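Local coordinates for TIR protein (Paracoccus denitrificans PD1222, PDB 3H16) that is a bacterial TIR-domain protein, built as a parallel beta sheet flanked by helices in the manner of its family, at residues P20-I25 with S73-I78; F24-W29 with F55-G60. One frame throughout, in Å; residues are numbered along the deposited sequence.

Contact 1: P20-I25 with S73-I78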
loop_
_atom_site.group_PDB
_atom_site.type_symbol
_atom_site.label_atom_id
_atom_site.label_comp_id
_atom_site.label_asym_id
_atom_site.label_seq_id
_atom_site.Cartn_x
_atom_site.Cartn_y
_atom_site.Cartn_z
ATOM N N PRO B 20 1.180 -23.524 -6.369
ATOM C CA PRO B 20 0.391 -23.825 -7.566
ATOM C C PRO B 20 -0.701 -22.791 -7.855
ATOM O O PRO B 20 -1.247 -22.747 -8.960
ATOM C CB PRO B 20 -0.168 -25.212 -7.268
ATOM C CG PRO B 20 -0.304 -25.201 -5.788
ATOM C CD PRO B 20 0.967 -24.541 -5.327
ATOM N N HIS B 21 -1.023 -21.967 -6.859
ATOM C CA HIS B 21 -2.036 -20.926 -7.021
ATOM C C HIS B 21 -1.430 -19.569 -6.685
ATOM O O HIS B 21 -0.526 -19.473 -5.853
ATOM C CB HIS B 21 -3.236 -21.171 -6.099
ATOM C CG HIS B 21 -3.953 -22.457 -6.360
ATOM N ND1 HIS B 21 -3.670 -23.620 -5.676
ATOM C CD2 HIS B 21 -4.943 -22.764 -7.231
ATOM C CE1 HIS B 21 -4.458 -24.586 -6.111
ATOM N NE2 HIS B 21 -5.240 -24.091 -7.055
ATOM N N ASP B 22 -1.918 -18.522 -7.337
ATOM C CA ASP B 22 -1.402 -17.197 -7.053
ATOM C C ASP B 22 -2.243 -16.592 -5.942
ATOM O O ASP B 22 -1.720 -16.015 -4.982
ATOM C CB ASP B 22 -1.491 -16.286 -8.282
ATOM C CG ASP B 22 -0.470 -16.631 -9.369
ATOM O OD1 ASP B 22 0.753 -16.621 -9.095
ATOM O OD2 ASP B 22 -0.899 -16.892 -10.512
ATOM N N ILE B 23 -3.554 -16.774 -6.063
ATOM C CA ILE B 23 -4.495 -16.186 -5.133
ATOM C C ILE B 23 -5.696 -17.038 -4.788
ATOM O O ILE B 23 -6.304 -17.662 -5.668
ATOM C CB ILE B 23 -5.065 -14.881 -5.730
ATOM C CG1 ILE B 23 -3.927 -13.907 -6.042
ATOM C CG2 ILE B 23 -6.092 -14.267 -4.786
ATOM C CD1 ILE B 23 -4.385 -12.622 -6.672
ATOM N N PHE B 24 -6.046 -17.061 -3.504
ATOM C CA PHE B 24 -7.252 -17.758 -3.072
ATOM C C PHE B 24 -8.121 -16.636 -2.521
ATOM O O PHE B 24 -7.596 -15.685 -1.954
ATOM C CB PHE B 24 -6.966 -18.810 -1.997
ATOM C CG PHE B 24 -6.584 -18.249 -0.662
ATOM C CD1 PHE B 24 -5.252 -18.023 -0.344
ATOM C CD2 PHE B 24 -7.549 -18.040 0.317
ATOM C CE1 PHE B 24 -4.877 -17.610 0.935
ATOM C CE2 PHE B 24 -7.187 -17.624 1.603
ATOM C CZ PHE B 24 -5.846 -17.412 1.915
ATOM N N ILE B 25 -9.434 -16.722 -2.715
ATOM C CA ILE B 25 -10.347 -15.674 -2.242
ATOM C C ILE B 25 -11.298 -16.095 -1.114
ATOM O O ILE B 25 -12.332 -16.722 -1.368
ATOM C CB ILE B 25 -11.221 -15.138 -3.395
ATOM C CG1 ILE B 25 -10.353 -14.771 -4.590
ATOM C CG2 ILE B 25 -11.998 -13.922 -2.928
ATOM C CD1 ILE B 25 -11.135 -14.242 -5.769
ATOM N N SER B 73 -0.983 -23.314 -0.365
ATOM C CA SER B 73 -0.821 -23.590 -1.792
ATOM C C SER B 73 -0.903 -22.330 -2.656
ATOM O O SER B 73 -0.777 -22.405 -3.876
ATOM C CB SER B 73 -1.900 -24.570 -2.256
ATOM O OG SER B 73 -2.082 -25.611 -1.316
ATOM N N SER B 74 -1.123 -21.178 -2.029
ATOM C CA SER B 74 -1.235 -19.928 -2.767
ATOM C C SER B 74 -0.155 -18.960 -2.345
ATOM O O SER B 74 0.443 -19.106 -1.281
ATOM C CB SER B 74 -2.599 -19.277 -2.524
ATOM O OG SER B 74 -3.661 -20.197 -2.715
ATOM N N ARG B 75 0.082 -17.964 -3.187
ATOM C CA ARG B 75 1.083 -16.947 -2.915
ATOM C C ARG B 75 0.475 -15.881 -2.018
ATOM O O ARG B 75 1.067 -15.474 -1.023
ATOM C CB ARG B 75 1.548 -16.331 -4.234
ATOM C CG ARG B 75 2.166 -17.356 -5.168
ATOM C CD ARG B 75 2.419 -16.792 -6.548
ATOM N NE ARG B 75 3.305 -15.639 -6.511
ATOM C CZ ARG B 75 3.711 -14.989 -7.590
ATOM N NH1 ARG B 75 3.308 -15.386 -8.790
ATOM N NH2 ARG B 75 4.511 -13.940 -7.469
ATOM N N PHE B 76 -0.717 -15.428 -2.387
ATOM C CA PHE B 76 -1.424 -14.421 -1.612
ATOM C C PHE B 76 -2.871 -14.859 -1.452
ATOM O O PHE B 76 -3.368 -15.726 -2.180
ATOM C CB PHE B 76 -1.391 -13.055 -2.314
ATOM C CG PHE B 76 -0.014 -12.479 -2.471
ATOM C CD1 PHE B 76 0.703 -12.031 -1.359
ATOM C CD2 PHE B 76 0.571 -12.377 -3.736
ATOM C CE1 PHE B 76 1.992 -11.484 -1.501
ATOM C CE2 PHE B 76 1.854 -11.836 -3.893
ATOM C CZ PHE B 76 2.567 -11.388 -2.772
ATOM N N GLY B 77 -3.540 -14.259 -0.481
ATOM C CA GLY B 77 -4.930 -14.567 -0.255
ATOM C C GLY B 77 -5.657 -13.249 -0.215
ATOM O O GLY B 77 -5.060 -12.219 0.099
ATOM N N ILE B 78 -6.938 -13.282 -0.558
ATOM C CA ILE B 78 -7.797 -12.100 -0.551
ATOM C C ILE B 78 -8.967 -12.445 0.357
ATOM O O ILE B 78 -9.435 -13.589 0.370
ATOM C CB ILE B 78 -8.399 -11.793 -1.968
ATOM C CG1 ILE B 78 -7.342 -11.226 -2.906
ATOM C CG2 ILE B 78 -9.546 -10.796 -1.856
ATOM C CD1 ILE B 78 -7.869 -11.043 -4.322
#
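The ring of F24 lies with one face against the CA of G77 where residues 23-25 and 76-78, on neighbouring parallel strands of the central sheet of the TIR domain, run at 22° to each other. Followed outward, the phenylalanine side chain reads the partner segment step by step. Its CB passes S74 OG; CG stands between the backbone N and the carbonyl carbon (chi1 70°), which swings the ring back over the adjacent strand. CD1 then lies 3.5 Å from G77 CA and equally near F76 O, CE1 comes closest, 3.3 Å from G77 CA, and CZ leaves the same carbon at 3.7 Å. The result is a CH-pi contact, with G77 CA over the ring face but displaced toward its rim.

The backbone pairs in parallel fashion around it: F76 N gives a nearly straight bond to D22 O at 2.8 Å, F24 N reaches F76 O, and I78 N reaches F24 O at 2.9 Å. On the face opposite the ring, I23 CG2 packs against I78 CD1 at 3.7 Å and I25 lies alongside I78, beneath helices 32-45 and 141-153. S74 OG, beside the F24 ring, is hydrogen-bonded to W51 NE1 and G70 O.

Toward the start of both segments the chain bends at D22 and R75, and their side chains run side by side. R75 NH1 meets D22 OD1 at 2.9 Å, though 26° out of the guanidinium plane, while the backbone N of E49 donates to D22 OD2. With both carboxylate oxygens engaged, D22 is probably kept ionised, but the arginine is poorly ordered, so its salt bridge is likely a looser tie than the backbone bonds and apolar packing deeper in the sheet.

Contact 2: F24-W29 with F55-G60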
loop_
_atom_site.group_PDB
_atom_site.type_symbol
_atom_site.label_atom_id
_atom_site.label_comp_id
_atom_site.label_asym_id
_atom_site.label_seq_id
_atom_site.Cartn_x
_atom_site.Cartn_y
_atom_site.Cartn_z
ATOM N N PHE B 24 -6.046 -17.061 -3.504
ATOM C CA PHE B 24 -7.252 -17.758 -3.072
ATOM C C PHE B 24 -8.121 -16.636 -2.521
ATOM O O PHE B 24 -7.596 -15.685 -1.954
ATOM C CB PHE B 24 -6.966 -18.810 -1.997
ATOM C CG PHE B 24 -6.584 -18.249 -0.662
ATOM C CD1 PHE B 24 -5.252 -18.023 -0.344
ATOM C CD2 PHE B 24 -7.549 -18.040 0.317
ATOM C CE1 PHE B 24 -4.877 -17.610 0.935
ATOM C CE2 PHE B 24 -7.187 -17.624 1.603
ATOM C CZ PHE B 24 -5.846 -17.412 1.915
ATOM N N ILE B 25 -9.434 -16.722 -2.715
ATOM C CA ILE B 25 -10.347 -15.674 -2.242
ATOM C C ILE B 25 -11.298 -16.095 -1.114
ATOM O O ILE B 25 -12.332 -16.722 -1.368
ATOM C CB ILE B 25 -11.221 -15.138 -3.395
ATOM C CG1 ILE B 25 -10.353 -14.771 -4.590
ATOM C CG2 ILE B 25 -11.998 -13.922 -2.928
ATOM C CD1 ILE B 25 -11.135 -14.242 -5.769
ATOM N N SER B 26 -10.949 -15.746 0.123
ATOM C CA SER B 26 -11.783 -16.060 1.285
ATOM C C SER B 26 -13.020 -15.154 1.223
ATOM O O SER B 26 -12.904 -13.946 0.990
ATOM C CB SER B 26 -11.008 -15.795 2.576
ATOM O OG SER B 26 -11.773 -16.140 3.716
ATOM N N HIS B 27 -14.199 -15.726 1.441
ATOM C CA HIS B 27 -15.428 -14.952 1.356
ATOM C C HIS B 27 -16.597 -15.702 1.980
ATOM O O HIS B 27 -16.557 -16.930 2.122
ATOM C CB HIS B 27 -15.774 -14.707 -0.111
ATOM C CG HIS B 27 -16.104 -15.965 -0.862
ATOM N ND1 HIS B 27 -15.140 -16.853 -1.289
ATOM C CD2 HIS B 27 -17.296 -16.518 -1.193
ATOM C CE1 HIS B 27 -15.723 -17.897 -1.851
ATOM N NE2 HIS B 27 -17.031 -17.717 -1.805
ATOM N N ALA B 28 -17.644 -14.955 2.325
ATOM C CA ALA B 28 -18.865 -15.526 2.897
ATOM C C ALA B 28 -19.663 -16.113 1.723
ATOM O O ALA B 28 -19.810 -15.465 0.684
ATOM C CB ALA B 28 -19.672 -14.425 3.604
ATOM N N TRP B 29 -20.187 -17.325 1.881
ATOM C CA TRP B 29 -20.911 -17.966 0.785
ATOM C C TRP B 29 -21.871 -17.052 0.027
ATOM O O TRP B 29 -21.960 -17.109 -1.201
ATOM C CB TRP B 29 -21.661 -19.214 1.275
ATOM C CG TRP B 29 -22.941 -18.948 1.989
ATOM C CD1 TRP B 29 -23.130 -18.869 3.341
ATOM C CD2 TRP B 29 -24.229 -18.753 1.390
ATOM N NE1 TRP B 29 -24.457 -18.641 3.621
ATOM C CE2 TRP B 29 -25.155 -18.566 2.444
ATOM C CE3 TRP B 29 -24.694 -18.721 0.067
ATOM C CZ2 TRP B 29 -26.518 -18.350 2.215
ATOM C CZ3 TRP B 29 -26.053 -18.505 -0.161
ATOM C CH2 TRP B 29 -26.945 -18.323 0.909
ATOM N N PHE B 55 -13.579 -22.190 -0.582
ATOM C CA PHE B 55 -13.252 -21.153 0.377
ATOM C C PHE B 55 -14.453 -20.317 0.792
ATOM O O PHE B 55 -14.293 -19.238 1.375
ATOM C CB PHE B 55 -12.149 -20.264 -0.188
ATOM C CG PHE B 55 -10.824 -20.958 -0.305
ATOM C CD1 PHE B 55 -10.018 -21.142 0.815
ATOM C CD2 PHE B 55 -10.387 -21.453 -1.533
ATOM C CE1 PHE B 55 -8.798 -21.808 0.718
ATOM C CE2 PHE B 55 -9.161 -22.128 -1.641
ATOM C CZ PHE B 55 -8.370 -22.303 -0.515
ATOM N N SER B 56 -15.653 -20.814 0.493
ATOM C CA SER B 56 -16.880 -20.126 0.888
ATOM C C SER B 56 -17.031 -20.409 2.376
ATOM O O SER B 56 -16.761 -21.518 2.830
ATOM C CB SER B 56 -18.081 -20.691 0.147
ATOM O OG SER B 56 -17.844 -20.692 -1.243
ATOM N N LEU B 57 -17.459 -19.414 3.139
ATOM C CA LEU B 57 -17.607 -19.611 4.567
ATOM C C LEU B 57 -19.054 -19.556 5.065
ATOM O O LEU B 57 -19.906 -18.854 4.501
ATOM C CB LEU B 57 -16.737 -18.589 5.295
ATOM C CG LEU B 57 -15.249 -18.722 4.923
ATOM C CD1 LEU B 57 -14.474 -17.514 5.415
ATOM C CD2 LEU B 57 -14.679 -20.006 5.515
ATOM N N ARG B 58 -19.311 -20.319 6.125
ATOM C CA ARG B 58 -20.621 -20.406 6.768
ATOM C C ARG B 58 -20.415 -20.315 8.285
ATOM O O ARG B 58 -19.371 -20.725 8.797
ATOM C CB ARG B 58 -21.289 -21.728 6.398
ATOM C CG ARG B 58 -21.394 -21.935 4.892
ATOM C CD ARG B 58 -21.981 -23.289 4.542
ATOM N NE ARG B 58 -21.167 -24.391 5.041
ATOM C CZ ARG B 58 -21.484 -25.673 4.889
ATOM N NH1 ARG B 58 -22.598 -26.013 4.251
ATOM N NH2 ARG B 58 -20.686 -26.617 5.373
ATOM N N PRO B 59 -21.415 -19.789 9.023
ATOM C CA PRO B 59 -21.300 -19.654 10.479
ATOM C C PRO B 59 -20.752 -20.927 11.077
ATOM O O PRO B 59 -21.228 -22.005 10.755
ATOM C CB PRO B 59 -22.738 -19.395 10.924
ATOM C CG PRO B 59 -23.352 -18.725 9.738
ATOM C CD PRO B 59 -22.804 -19.548 8.593
ATOM N N GLY B 60 -19.748 -20.811 11.935
ATOM C CA GLY B 60 -19.197 -22.006 12.541
ATOM C C GLY B 60 -17.903 -22.446 11.901
ATOM O O GLY B 60 -16.957 -22.796 12.611
HETATM O O HOH W 1 -12.220 -18.581 3.253
#
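H27 O receives L57 N at 2.8 Å and L57 O receives W29 N at 3.0 Å, the second bond almost perfectly straight at 177° and aimed at a lone pair in the carbonyl plane, so that the two segments pair as parallel strands. The H27 ring folds back toward its neighbour because CG sits between the backbone N and the carbonyl carbon (chi1 65°). There ND1 donates to I25 O at 2.8 Å within the ring plane, a bond that fixes the rotation of the imidazole, and S56 CA lies over one ring face in a CH-pi contact, with S56 OG 3.1 Å from NE2. Strands 21-28 and 50-57 are the two strands of a beta-alpha-beta unit whose crossover is helix 32-45, and the helix covers this side through K32, which touches both H27 and S56.

At the other end, F55 presents a ring face to F24 CB, 4.2 Å from the ring centroid, and the two phenylalanine planes meet obliquely at 33°. W51 packs edge-to-face with F55, and K69 adds a cation-pi contact. Between these ends a water joins S26 OG to F55 O, donating to the carbonyl, while L57 CD1 packs 3.5 Å from S26 OG. Farther along, W29 turns the edge of its indole toward L57 O, and R58 CG passes 3.8 Å from CD1 of that ring.

How the contacts relate
Strand 21-28 serves both contacts: contact 1 joins it to strand 74-81 and contact 2 to strand 50-57, so one strand is held from both flanks within a single parallel sheet. F24 and I25 belong to both, and I78 O of contact 1 probably bonds S26 N of contact 2, carrying the pairing along the strand. Contact 1 is partly buried, with isoleucines in the core and a charged pair near its less buried beginning. Contact 2 is mostly buried, yet includes a buried imidazole, a buried serine and a water among the aromatic rings, and its exposed margin is a tryptophan and an arginine.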